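Local coordinates for synaptic vesicle membrane protein VAT-1 homolog-like (Homo sapiens, PDB 4A27) that probably acts as an oxidoreductase of the quinone oxidoreductase branch of the zinc-containing alcohol dehydrogenase family, although its substrate is not established, at residues Val37-Leu42 / Glu119-Pro124; Leu33-Lys38 / Asp86-Phe91; Asn282-Gln287 / Gly291-Val296; Met326-Asp331 / Gly336-Asp341. One frame throughout, in Å; residues are numbered along the deposited sequence.

Contact 1: Val37-Leu42 / Glu119-Pro124; sequences VKACGL and EAAAFP
The peptide plane linking Ala-39 to Cys-40 presents one face to the methyl group of Ala-121, which sits above the plane, over the C=O bond of Ala-39. From that perch Ala-121 CB is 3.7 Å from Ala-39 O, and it also meets Ala-39 CB at 3.8 Å, methyl against methyl. The next peptide is brushed by the same group, with Ala-121 CB 3.9 Å from Cys-40 C. Further along the strand the backbone itself makes the approach: Ala-121 O comes within 3.6 Å of Gly-41 CA, a closeness that the bare glycine carbon permits. Cys-40 points away from Ala-121, and its side chain packs on Trp-97. The pairing illustrates how small residues let the segment around Ala-121 come right down on a strand. Strand 32-42 belongs to the GroES-like region of the alcohol dehydrogenase fold, and helix 117-121 comes later in the chain. A classic beta bulge interrupts the strand here: Lys-38 bends its backbone, psi -35°, and both it and Ala-39 face Ser-69 on the neighbouring antiparallel strand. Ser-69 and Ile-339 also touch Ala-121, so the alanine meets strands 67-75 and 337-341 as well as 32-42. Two residues earlier, the carboxylate of Glu-119 forms a salt bridge with Lys-310 and a hydrogen bond with Tyr-304.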
loop_
_atom_site.group_PDB
_atom_site.type_symbol
_atom_site.label_atom_id
_atom_site.label_comp_id
_atom_site.label_asym_id
_atom_site.label_seq_id
_atom_site.Cartn_x
_atom_site.Cartn_y
_atom_site.Cartn_z
ATOM N N VAL A 37 31.476 -6.274 20.506
ATOM C CA VAL A 37 30.135 -6.821 20.490
ATOM C C VAL A 37 29.786 -7.376 21.840
ATOM O O VAL A 37 30.588 -8.071 22.456
ATOM C CB VAL A 37 30.007 -7.938 19.436
ATOM C CG1 VAL A 37 28.622 -8.685 19.504
ATOM C CG2 VAL A 37 30.260 -7.352 18.082
ATOM N N LYS A 38 28.596 -7.033 22.326
ATOM C CA LYS A 38 28.097 -7.585 23.586
ATOM C C LYS A 38 26.984 -8.613 23.344
ATOM O O LYS A 38 26.836 -9.562 24.109
ATOM C CB LYS A 38 27.566 -6.478 24.453
ATOM C CG LYS A 38 28.620 -5.473 24.879
ATOM C CD LYS A 38 29.448 -6.040 26.012
ATOM C CE LYS A 38 30.474 -5.059 26.547
ATOM N NZ LYS A 38 30.824 -5.496 27.944
ATOM N N ALA A 39 26.156 -8.377 22.321
ATOM C CA ALA A 39 25.098 -9.312 22.000
ATOM C C ALA A 39 24.752 -9.247 20.543
ATOM O O ALA A 39 24.939 -8.223 19.887
ATOM C CB ALA A 39 23.884 -9.018 22.861
ATOM N N CYS A 40 24.179 -10.348 20.064
ATOM C CA CYS A 40 23.761 -10.522 18.706
ATOM C C CYS A 40 22.346 -11.103 18.655
ATOM O O CYS A 40 21.975 -12.052 19.402
ATOM C CB CYS A 40 24.681 -11.555 17.978
ATOM S SG CYS A 40 26.460 -11.542 18.406
ATOM N N GLY A 41 21.613 -10.637 17.663
ATOM C CA GLY A 41 20.272 -11.138 17.376
ATOM C C GLY A 41 20.299 -12.428 16.581
ATOM O O GLY A 41 21.157 -12.626 15.706
ATOM N N LEU A 42 19.436 -13.354 16.951
ATOM C CA LEU A 42 19.191 -14.560 16.125
ATOM C C LEU A 42 17.940 -14.325 15.304
ATOM O O LEU A 42 16.887 -13.961 15.857
ATOM C CB LEU A 42 19.012 -15.765 17.018
ATOM C CG LEU A 42 20.121 -16.793 16.954
ATOM C CD1 LEU A 42 20.622 -17.075 18.329
ATOM C CD2 LEU A 42 19.563 -18.041 16.270
ATOM N N GLU A 119 18.538 -6.284 25.207
ATOM C CA GLU A 119 17.386 -5.607 24.576
ATOM C C GLU A 119 17.718 -4.984 23.221
ATOM O O GLU A 119 16.889 -5.024 22.295
ATOM C CB GLU A 119 16.890 -4.463 25.453
ATOM C CG GLU A 119 15.797 -4.804 26.394
ATOM C CD GLU A 119 15.273 -3.565 27.129
ATOM O OE1 GLU A 119 16.075 -2.801 27.704
ATOM O OE2 GLU A 119 14.057 -3.363 27.134
ATOM N N ALA A 120 18.887 -4.319 23.153
ATOM C CA ALA A 120 19.298 -3.580 21.986
ATOM C C ALA A 120 19.526 -4.491 20.774
ATOM O O ALA A 120 19.188 -4.108 19.660
ATOM C CB ALA A 120 20.604 -2.714 22.271
ATOM N N ALA A 121 20.069 -5.684 21.006
ATOM C CA ALA A 121 20.298 -6.659 19.928
ATOM C C ALA A 121 19.002 -7.285 19.520
ATOM O O ALA A 121 18.956 -8.025 18.559
ATOM C CB ALA A 121 21.259 -7.784 20.388
ATOM N N ALA A 122 17.987 -7.121 20.368
ATOM C CA ALA A 122 16.651 -7.597 20.071
ATOM C C ALA A 122 15.803 -6.595 19.334
ATOM O O ALA A 122 14.654 -6.899 19.003
ATOM C CB ALA A 122 15.962 -7.944 21.366
ATOM N N PHE A 123 16.301 -5.367 19.215
ATOM C CA PHE A 123 15.492 -4.202 18.823
ATOM C C PHE A 123 15.369 -3.987 17.264
ATOM O O PHE A 123 14.272 -4.086 16.723
ATOM C CB PHE A 123 16.082 -2.971 19.493
ATOM C CG PHE A 123 15.193 -1.793 19.507
ATOM C CD1 PHE A 123 14.159 -1.709 20.425
ATOM C CD2 PHE A 123 15.366 -0.755 18.602
ATOM C CE1 PHE A 123 13.317 -0.597 20.453
ATOM C CE2 PHE A 123 14.521 0.370 18.632
ATOM C CZ PHE A 123 13.503 0.438 19.569
ATOM N N PRO A 124 16.494 -3.755 16.547
ATOM C CA PRO A 124 16.449 -3.284 15.148
ATOM C C PRO A 124 15.731 -4.147 14.121
ATOM O O PRO A 124 14.846 -3.656 13.443
ATOM C CB PRO A 124 17.936 -3.162 14.735
ATOM C CG PRO A 124 18.723 -3.608 15.869
ATOM C CD PRO A 124 17.852 -4.211 16.907
#

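Contact 2: Leu33-Lys38 / Asp86-Phe91; sequences LKIRVK and DRVMAF. With EDO (1,2-ethanediol), chain D.
Ile-35 reaches Val-88 and Ala-90 because its CG1 lies beside the backbone N (chi1 -65°) and the chain then runs on extended, carrying CD1 across to strand 87-91. Val-88 answers with CG2, the methyl that its own first torsion (-63°) wedges between backbone N and carbonyl carbon. Ile-35 CD1 touches Val-88 CG2 at 3.7 Å and, equally close at 3.7 Å, Ala-90 CB, so one terminal methyl bridges two residues of strand 87-91. Ile-35 CG1 adds a looser approach to Val-88 CG2 at 4.0 Å, the two branched side chains meeting at a slant. Strands 32-42 and 87-91 are not bonded neighbours: each pairs with strand 67-75, and the contact spans the inside of the curled sheet of the GroES-like region, where Val-72 and Val-108 also pack on Val-88. Next in the strand, Arg-36 takes no part in this core; its NE is held in a salt bridge with Glu-73, and its NH1 makes a weak hydrogen bond to a bound ethanediol, probably from the crystallisation liquor. Across the strands themselves only carbon meets carbon, which implies cohesion by close packing and exclusion of water, without directional bonds.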
loop_
_atom_site.group_PDB
_atom_site.type_symbol
_atom_site.label_atom_id
_atom_site.label_comp_id
_atom_site.label_asym_id
_atom_site.label_seq_id
_atom_site.Cartn_x
_atom_site.Cartn_y
_atom_site.Cartn_z
ATOM N N LEU A 33 32.679 2.246 11.671
ATOM C CA LEU A 33 33.226 2.175 13.013
ATOM C C LEU A 33 33.390 0.724 13.460
ATOM O O LEU A 33 32.885 -0.199 12.818
ATOM C CB LEU A 33 32.455 3.051 14.011
ATOM C CG LEU A 33 30.940 2.973 14.082
ATOM C CD1 LEU A 33 30.597 1.774 14.934
ATOM C CD2 LEU A 33 30.326 4.241 14.651
ATOM N N LYS A 34 34.179 0.559 14.517
ATOM C CA LYS A 34 34.525 -0.722 15.080
ATOM C C LYS A 34 33.759 -0.873 16.375
ATOM O O LYS A 34 33.801 0.025 17.233
ATOM C CB LYS A 34 36.028 -0.753 15.359
ATOM C CG LYS A 34 36.570 -2.075 15.885
ATOM C CD LYS A 34 38.063 -1.905 16.262
ATOM C CE LYS A 34 38.690 -3.147 16.892
ATOM N NZ LYS A 34 40.171 -2.966 17.132
ATOM N N ILE A 35 33.078 -2.013 16.518
ATOM C CA ILE A 35 32.193 -2.282 17.654
ATOM C C ILE A 35 32.650 -3.521 18.395
ATOM O O ILE A 35 32.863 -4.594 17.795
ATOM C CB ILE A 35 30.670 -2.512 17.213
ATOM C CG1 ILE A 35 30.069 -1.255 16.601
ATOM C CG2 ILE A 35 29.846 -2.927 18.452
ATOM C CD1 ILE A 35 28.657 -1.395 15.979
ATOM N N ARG A 36 32.797 -3.370 19.708
ATOM C CA ARG A 36 33.104 -4.471 20.616
ATOM C C ARG A 36 31.744 -5.057 20.975
ATOM O O ARG A 36 30.963 -4.403 21.662
ATOM C CB ARG A 36 33.846 -3.932 21.851
ATOM C CG ARG A 36 34.021 -4.903 23.039
ATOM C CD ARG A 36 34.921 -6.087 22.740
ATOM N NE ARG A 36 36.321 -5.641 22.759
ATOM C CZ ARG A 36 37.381 -6.435 22.874
ATOM N NH1 ARG A 36 37.252 -7.756 22.986
ATOM N NH2 ARG A 36 38.593 -5.895 22.879
ATOM N N VAL A 37 31.476 -6.274 20.506
ATOM C CA VAL A 37 30.135 -6.821 20.490
ATOM C C VAL A 37 29.786 -7.376 21.840
ATOM O O VAL A 37 30.588 -8.071 22.456
ATOM C CB VAL A 37 30.007 -7.938 19.436
ATOM C CG1 VAL A 37 28.622 -8.685 19.504
ATOM C CG2 VAL A 37 30.260 -7.352 18.082
ATOM N N LYS A 38 28.596 -7.033 22.326
ATOM C CA LYS A 38 28.097 -7.585 23.586
ATOM C C LYS A 38 26.984 -8.613 23.344
ATOM O O LYS A 38 26.836 -9.562 24.109
ATOM C CB LYS A 38 27.566 -6.478 24.453
ATOM C CG LYS A 38 28.620 -5.473 24.879
ATOM C CD LYS A 38 29.448 -6.040 26.012
ATOM C CE LYS A 38 30.474 -5.059 26.547
ATOM N NZ LYS A 38 30.824 -5.496 27.944
ATOM N N ASP A 86 30.638 4.969 23.155
ATOM C CA ASP A 86 29.213 5.079 22.823
ATOM C C ASP A 86 28.590 3.671 22.702
ATOM O O ASP A 86 29.183 2.764 22.155
ATOM C CB ASP A 86 29.002 5.852 21.511
ATOM C CG ASP A 86 29.088 7.381 21.683
ATOM O OD1 ASP A 86 29.007 7.897 22.825
ATOM O OD2 ASP A 86 29.228 8.071 20.652
ATOM N N ARG A 87 27.427 3.503 23.293
ATOM C CA ARG A 87 26.729 2.228 23.281
ATOM C C ARG A 87 25.834 2.248 22.080
ATOM O O ARG A 87 25.101 3.215 21.889
ATOM C CB ARG A 87 25.939 2.069 24.572
ATOM C CG ARG A 87 26.834 2.117 25.797
ATOM C CD ARG A 87 26.068 2.255 27.089
ATOM N NE ARG A 87 25.397 1.012 27.465
ATOM C CZ ARG A 87 24.108 0.727 27.300
ATOM N NH1 ARG A 87 23.258 1.585 26.738
ATOM N NH2 ARG A 87 23.673 -0.462 27.676
ATOM N N VAL A 88 25.887 1.191 21.261
ATOM C CA VAL A 88 25.187 1.195 19.983
ATOM C C VAL A 88 24.541 -0.140 19.629
ATOM O O VAL A 88 24.875 -1.186 20.196
ATOM C CB VAL A 88 26.154 1.574 18.890
ATOM C CG1 VAL A 88 26.654 2.989 19.151
ATOM C CG2 VAL A 88 27.323 0.522 18.851
ATOM N N MET A 89 23.617 -0.083 18.684
ATOM C CA MET A 89 23.108 -1.270 18.022
ATOM C C MET A 89 23.302 -1.045 16.544
ATOM O O MET A 89 23.428 0.099 16.093
ATOM C CB MET A 89 21.630 -1.493 18.369
ATOM C CG MET A 89 20.690 -0.410 17.886
ATOM S SD MET A 89 18.978 -0.591 18.504
ATOM C CE MET A 89 18.337 1.058 18.103
ATOM N N ALA A 90 23.331 -2.122 15.770
ATOM C CA ALA A 90 23.801 -1.976 14.412
ATOM C C ALA A 90 23.399 -3.135 13.554
ATOM O O ALA A 90 23.243 -4.247 14.057
ATOM C CB ALA A 90 25.357 -1.824 14.390
ATOM N N PHE A 91 23.178 -2.840 12.276
ATOM C CA PHE A 91 22.976 -3.867 11.277
ATOM C C PHE A 91 24.341 -4.127 10.682
ATOM O O PHE A 91 25.142 -3.212 10.548
ATOM C CB PHE A 91 22.058 -3.387 10.139
ATOM C CG PHE A 91 20.614 -3.214 10.523
ATOM C CD1 PHE A 91 19.792 -4.312 10.680
ATOM C CD2 PHE A 91 20.054 -1.944 10.683
ATOM C CE1 PHE A 91 18.467 -4.135 11.014
ATOM C CE2 PHE A 91 18.725 -1.776 11.013
ATOM C CZ PHE A 91 17.938 -2.857 11.158
HETATM C C1 EDO D . 33.961 -9.288 26.548
HETATM O O1 EDO D . 33.184 -8.279 25.869
HETATM C C2 EDO D . 34.369 -10.435 25.609
HETATM O O2 EDO D . 34.973 -9.905 24.409
#

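Contact 3: Asn282-Gln287 / Gly291-Val296; sequences NLLFKQ and GLIRGV. With EDO (1,2-ethanediol), chain E.
Two consecutive helices, 280-285 and 290-305, are joined by a short connection in the zinc-binding dehydrogenase part of the chain, and Ile-293 of the second is the residue on which Leu-283 and Leu-284 of the first converge. The two leucines divide the work. Leu-283, its CG anti to the backbone N (chi1 -161°), puts CD2 at 4.0 Å from Ile-293 CD1, the far end of the isoleucine. Leu-284 leaves its helix to one side, yet its tip bends back: CD2 lies 3.9 Å from Ile-293 CG1 and 4.0 Å from Ile-293 CG2, filling the fork of the branched side chain at about a right angle to it. Phe-91 packs on both Leu-284 and Ile-293, while Val-128 and Val-132 of helix 124-137 close in on Ile-293, so the interface is part of a wider apolar core. Leu-284 also sets its CB over the centre of one face of the Phe-285 ring, 4.0 Å above it. Asn-282 O is a shared acceptor, receiving both Lys-286 N, at 3.0 Å, and Gln-287 N, at 2.9 Å. On the outer side Asn-282 and Gln-287 hydrogen-bond to Glu-270 and Asn-272 of the second subunit, respectively, and Leu-292 packs on Leu-231 of that subunit. In the second helix, Arg-294 is tied through NH2 to the carbonyl oxygen of Val-108. The arrangement is that of a compact pair of successive helices, joined by a short turn, with two leucines of the first packed on one isoleucine of the second.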
loop_
_atom_site.group_PDB
_atom_site.type_symbol
_atom_site.label_atom_id
_atom_site.label_comp_id
_atom_site.label_asym_id
_atom_site.label_seq_id
_atom_site.Cartn_x
_atom_site.Cartn_y
_atom_site.Cartn_z
ATOM N N ASN A 282 17.526 -6.446 2.234
ATOM C CA ASN A 282 17.653 -5.911 0.875
ATOM C C ASN A 282 17.497 -4.417 0.800
ATOM O O ASN A 282 18.220 -3.766 0.042
ATOM C CB ASN A 282 16.635 -6.525 -0.062
ATOM C CG ASN A 282 16.951 -7.947 -0.398
ATOM O OD1 ASN A 282 17.996 -8.481 -0.003
ATOM N ND2 ASN A 282 16.032 -8.594 -1.101
ATOM N N LEU A 283 16.568 -3.877 1.583
ATOM C CA LEU A 283 16.352 -2.440 1.647
ATOM C C LEU A 283 17.609 -1.743 2.132
ATOM O O LEU A 283 17.976 -0.691 1.604
ATOM C CB LEU A 283 15.174 -2.107 2.582
ATOM C CG LEU A 283 14.487 -0.750 2.491
ATOM C CD1 LEU A 283 13.982 -0.467 1.063
ATOM C CD2 LEU A 283 13.302 -0.679 3.487
ATOM N N LEU A 284 18.272 -2.356 3.120
ATOM C CA LEU A 284 19.488 -1.825 3.715
ATOM C C LEU A 284 20.742 -1.917 2.811
ATOM O O LEU A 284 21.409 -0.918 2.573
ATOM C CB LEU A 284 19.803 -2.540 5.015
ATOM C CG LEU A 284 18.867 -2.206 6.165
ATOM C CD1 LEU A 284 19.022 -3.251 7.264
ATOM C CD2 LEU A 284 19.111 -0.789 6.666
ATOM N N PHE A 285 21.015 -3.115 2.320
ATOM C CA PHE A 285 22.320 -3.477 1.788
ATOM C C PHE A 285 22.344 -3.584 0.264
ATOM O O PHE A 285 23.421 -3.667 -0.284
ATOM C CB PHE A 285 22.801 -4.812 2.385
ATOM C CG PHE A 285 23.024 -4.779 3.865
ATOM C CD1 PHE A 285 23.792 -3.781 4.451
ATOM C CD2 PHE A 285 22.469 -5.746 4.682
ATOM C CE1 PHE A 285 23.997 -3.753 5.845
ATOM C CE2 PHE A 285 22.694 -5.728 6.066
ATOM C CZ PHE A 285 23.442 -4.728 6.636
ATOM N N LYS A 286 21.175 -3.617 -0.391
ATOM C CA LYS A 286 21.074 -3.653 -1.864
ATOM C C LYS A 286 20.399 -2.421 -2.475
ATOM O O LYS A 286 20.753 -2.025 -3.584
ATOM C CB LYS A 286 20.292 -4.876 -2.346
ATOM C CG LYS A 286 20.844 -6.176 -1.888
ATOM C CD LYS A 286 20.155 -7.337 -2.591
ATOM C CE LYS A 286 20.660 -8.673 -2.044
ATOM N NZ LYS A 286 19.950 -9.829 -2.637
ATOM N N GLN A 287 19.422 -1.842 -1.775
ATOM C CA GLN A 287 18.613 -0.783 -2.345
ATOM C C GLN A 287 18.916 0.601 -1.785
ATOM O O GLN A 287 18.345 1.578 -2.240
ATOM C CB GLN A 287 17.142 -1.118 -2.167
ATOM C CG GLN A 287 16.702 -2.297 -3.016
ATOM C CD GLN A 287 15.490 -3.016 -2.438
ATOM O OE1 GLN A 287 14.814 -2.492 -1.559
ATOM N NE2 GLN A 287 15.237 -4.244 -2.907
ATOM N N GLY A 291 18.993 5.887 4.945
ATOM C CA GLY A 291 18.423 7.162 5.438
ATOM C C GLY A 291 17.002 7.031 5.988
ATOM O O GLY A 291 16.696 7.481 7.105
ATOM N N LEU A 292 16.132 6.431 5.187
ATOM C CA LEU A 292 14.772 6.117 5.609
ATOM C C LEU A 292 14.762 5.322 6.912
ATOM O O LEU A 292 14.016 5.654 7.855
ATOM C CB LEU A 292 14.064 5.308 4.515
ATOM C CG LEU A 292 12.670 4.809 4.920
ATOM C CD1 LEU A 292 11.730 6.002 5.229
ATOM C CD2 LEU A 292 12.131 3.921 3.837
ATOM N N ILE A 293 15.581 4.265 6.958
ATOM C CA ILE A 293 15.587 3.355 8.103
ATOM C C ILE A 293 15.996 4.116 9.355
ATOM O O ILE A 293 15.449 3.882 10.427
ATOM C CB ILE A 293 16.421 2.101 7.851
ATOM C CG1 ILE A 293 15.742 1.222 6.778
ATOM C CG2 ILE A 293 16.733 1.303 9.182
ATOM C CD1 ILE A 293 14.223 0.900 7.050
ATOM N N ARG A 294 16.884 5.080 9.212
ATOM C CA ARG A 294 17.323 5.881 10.353
ATOM C C ARG A 294 16.173 6.693 10.902
ATOM O O ARG A 294 16.049 6.836 12.133
ATOM C CB ARG A 294 18.493 6.799 9.983
ATOM C CG ARG A 294 19.038 7.649 11.153
ATOM C CD ARG A 294 20.454 8.229 10.878
ATOM N NE ARG A 294 21.369 7.123 10.614
ATOM C CZ ARG A 294 22.076 6.461 11.534
ATOM N NH1 ARG A 294 22.097 6.830 12.799
ATOM N NH2 ARG A 294 22.804 5.433 11.170
ATOM N N GLY A 295 15.361 7.257 10.002
ATOM C CA GLY A 295 14.093 7.871 10.389
ATOM C C GLY A 295 13.189 6.955 11.197
ATOM O O GLY A 295 12.710 7.337 12.260
ATOM N N VAL A 296 12.975 5.730 10.707
ATOM C CA VAL A 296 12.222 4.724 11.469
ATOM C C VAL A 296 12.833 4.443 12.837
ATOM O O VAL A 296 12.139 4.491 13.859
ATOM C CB VAL A 296 12.118 3.411 10.661
ATOM C CG1 VAL A 296 11.552 2.236 11.517
ATOM C CG2 VAL A 296 11.289 3.684 9.399
HETATM C C1 EDO E . 21.750 8.882 7.694
HETATM O O1 EDO E . 21.831 7.617 8.387
HETATM C C2 EDO E . 21.825 8.301 6.320
HETATM O O2 EDO E . 21.863 6.958 6.815
#

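Contact 4: Met326-Asp331 / Gly336-Asp341; sequences MQRIHD and GKLILD
Leu-338 carries most of this contact, pushing its forked end from strand 337-341 against Ile-329 and Arg-328 of the preceding helix. Its CG lies beside the backbone N (chi1 -68°), and this together with a chi2 of 68° turns both methyls to Ile-329. Leu-338 CD2 is 3.6 Å from Ile-329 CG1, while Leu-338 CD1 approaches the same carbon at 3.9 Å; the two side chains run past each other in opposite directions, flank against flank. Ile-329 sets off to one side of the strand, but its extended end swings back, bringing CD1 to 4.1 Å from Leu-338 CD2. Arg-328 adds only its aliphatic stem: the chain is straight from CG to NE, and CD passes Leu-338 CD2 at 4.0 Å. Its charged end goes on to a salt bridge between NE and Asp-314 of strand 313-317. That strand, helix 322-330 and strand 337-341 form a beta-alpha-beta unit with parallel strands, and the contact seats the helix on the second of them. Leu-42 of the adjoining antiparallel strand also packs on Ile-329. At the end of the helix, Gln-327 NE2 donates to Asp-331 OD1 at 2.9 Å, approaching from above the carboxylate plane. The chemistry is thus divided: nonpolar carbons bring helix and strand together, while the charged end of Arg-328 finds an ion-pair partner on the other strand of the same unit.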
loop_
_atom_site.group_PDB
_atom_site.type_symbol
_atom_site.label_atom_id
_atom_site.label_comp_id
_atom_site.label_asym_id
_atom_site.label_seq_id
_atom_site.Cartn_x
_atom_site.Cartn_y
_atom_site.Cartn_z
ATOM N N MET A 326 19.299 -22.125 17.442
ATOM C CA MET A 326 18.737 -22.312 16.105
ATOM C C MET A 326 17.687 -23.383 16.067
ATOM O O MET A 326 16.649 -23.234 15.409
ATOM C CB MET A 326 19.821 -22.673 15.104
ATOM C CG MET A 326 20.508 -21.441 14.574
ATOM S SD MET A 326 21.556 -21.852 13.198
ATOM C CE MET A 326 21.665 -20.280 12.371
ATOM N N GLN A 327 17.946 -24.458 16.800
ATOM C CA GLN A 327 17.004 -25.560 16.879
ATOM C C GLN A 327 15.717 -25.069 17.461
ATOM O O GLN A 327 14.629 -25.393 16.972
ATOM C CB GLN A 327 17.568 -26.665 17.750
ATOM C CG GLN A 327 16.669 -27.874 17.875
ATOM C CD GLN A 327 16.551 -28.633 16.538
ATOM O OE1 GLN A 327 17.565 -29.011 15.951
ATOM N NE2 GLN A 327 15.314 -28.819 16.043
ATOM N N ARG A 328 15.813 -24.256 18.503
ATOM C CA ARG A 328 14.590 -23.718 19.133
ATOM C C ARG A 328 13.765 -22.841 18.187
ATOM O O ARG A 328 12.536 -22.898 18.192
ATOM C CB ARG A 328 14.971 -22.982 20.412
ATOM C CG ARG A 328 13.794 -22.410 21.246
ATOM C CD ARG A 328 14.396 -21.753 22.481
ATOM N NE ARG A 328 13.450 -20.966 23.284
ATOM C CZ ARG A 328 12.932 -21.365 24.448
ATOM N NH1 ARG A 328 13.207 -22.572 24.952
ATOM N NH2 ARG A 328 12.111 -20.555 25.104
ATOM N N ILE A 329 14.430 -22.022 17.374
ATOM C CA ILE A 329 13.730 -21.196 16.384
ATOM C C ILE A 329 13.083 -22.083 15.311
ATOM O O ILE A 329 11.940 -21.853 14.914
ATOM C CB ILE A 329 14.676 -20.213 15.666
ATOM C CG1 ILE A 329 15.174 -19.150 16.626
ATOM C CG2 ILE A 329 13.967 -19.536 14.495
ATOM C CD1 ILE A 329 16.274 -18.300 16.043
ATOM N N HIS A 330 13.802 -23.112 14.865
ATOM C CA HIS A 330 13.223 -24.075 13.939
ATOM C C HIS A 330 11.964 -24.722 14.534
ATOM O O HIS A 330 10.973 -24.860 13.845
ATOM C CB HIS A 330 14.244 -25.128 13.552
ATOM C CG HIS A 330 13.687 -26.225 12.691
ATOM N ND1 HIS A 330 13.227 -26.009 11.406
ATOM C CD2 HIS A 330 13.498 -27.542 12.939
ATOM C CE1 HIS A 330 12.790 -27.148 10.899
ATOM N NE2 HIS A 330 12.946 -28.095 11.807
ATOM N N ASP A 331 12.021 -25.090 15.811
ATOM C CA ASP A 331 10.920 -25.744 16.510
ATOM C C ASP A 331 9.839 -24.780 16.975
ATOM O O ASP A 331 8.901 -25.202 17.668
ATOM C CB ASP A 331 11.456 -26.502 17.733
ATOM C CG ASP A 331 12.321 -27.710 17.353
ATOM O OD1 ASP A 331 12.513 -27.970 16.150
ATOM O OD2 ASP A 331 12.816 -28.395 18.269
ATOM N N GLY A 336 9.167 -14.260 21.617
ATOM C CA GLY A 336 10.116 -13.151 21.495
ATOM C C GLY A 336 11.467 -13.624 20.997
ATOM O O GLY A 336 11.620 -14.734 20.479
ATOM N N LYS A 337 12.456 -12.774 21.174
ATOM C CA LYS A 337 13.728 -12.879 20.459
ATOM C C LYS A 337 14.741 -13.768 21.150
ATOM O O LYS A 337 14.813 -13.775 22.357
ATOM C CB LYS A 337 14.348 -11.474 20.417
ATOM C CG LYS A 337 15.558 -11.355 19.530
ATOM C CD LYS A 337 15.203 -10.872 18.162
ATOM C CE LYS A 337 16.391 -10.897 17.196
ATOM N NZ LYS A 337 16.088 -10.318 15.871
ATOM N N LEU A 338 15.534 -14.499 20.390
ATOM C CA LEU A 338 16.639 -15.248 20.975
ATOM C C LEU A 338 17.880 -14.408 20.770
ATOM O O LEU A 338 18.090 -13.875 19.697
ATOM C CB LEU A 338 16.817 -16.620 20.293
ATOM C CG LEU A 338 15.674 -17.604 20.544
ATOM C CD1 LEU A 338 14.394 -17.121 19.841
ATOM C CD2 LEU A 338 16.108 -18.988 20.104
ATOM N N ILE A 339 18.712 -14.317 21.793
ATOM C CA ILE A 339 19.881 -13.495 21.766
ATOM C C ILE A 339 21.117 -14.277 22.112
ATOM O O ILE A 339 21.119 -15.050 23.051
ATOM C CB ILE A 339 19.787 -12.401 22.853
ATOM C CG1 ILE A 339 18.711 -11.406 22.464
ATOM C CG2 ILE A 339 21.147 -11.724 23.020
ATOM C CD1 ILE A 339 18.921 -10.842 21.054
ATOM N N LEU A 340 22.178 -14.070 21.325
ATOM C CA LEU A 340 23.483 -14.630 21.643
ATOM C C LEU A 340 24.163 -13.613 22.552
ATOM O O LEU A 340 24.382 -12.469 22.143
ATOM C CB LEU A 340 24.321 -14.774 20.396
ATOM C CG LEU A 340 23.833 -15.756 19.336
ATOM C CD1 LEU A 340 24.987 -16.061 18.366
ATOM C CD2 LEU A 340 23.291 -17.027 20.003
ATOM N N ASP A 341 24.460 -14.018 23.764
ATOM C CA ASP A 341 25.062 -13.133 24.758
ATOM C C ASP A 341 26.557 -13.516 24.894
ATOM O O ASP A 341 26.887 -14.569 25.437
ATOM C CB ASP A 341 24.303 -13.323 26.069
ATOM C CG ASP A 341 24.786 -12.438 27.159
ATOM O OD1 ASP A 341 25.989 -12.099 27.150
ATOM O OD2 ASP A 341 23.969 -12.134 28.050
#

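From the N terminus, strand 32-42 supplies one side of both contact 2 and contact 1. Contact 2 closes first, over 47 intervening residues, when strand 87-91 returns; contact 1 closes later, over 76, at the end of helix 117-121. Their loops overlap without nesting and share Val-37 and Lys-38, and Phe-123 and Pro-124 pack on Met-89. Contacts 3 and 4 then follow in series as short local closures, their centres about 25 Å apart. Phe-91 joins contact 2 to contact 3 by packing on Leu-284, whereas Cys-40 and Leu-340 pair backbones between contacts 1 and 4, so the late beta-alpha-beta unit extends the sheet begun by strand 32-42.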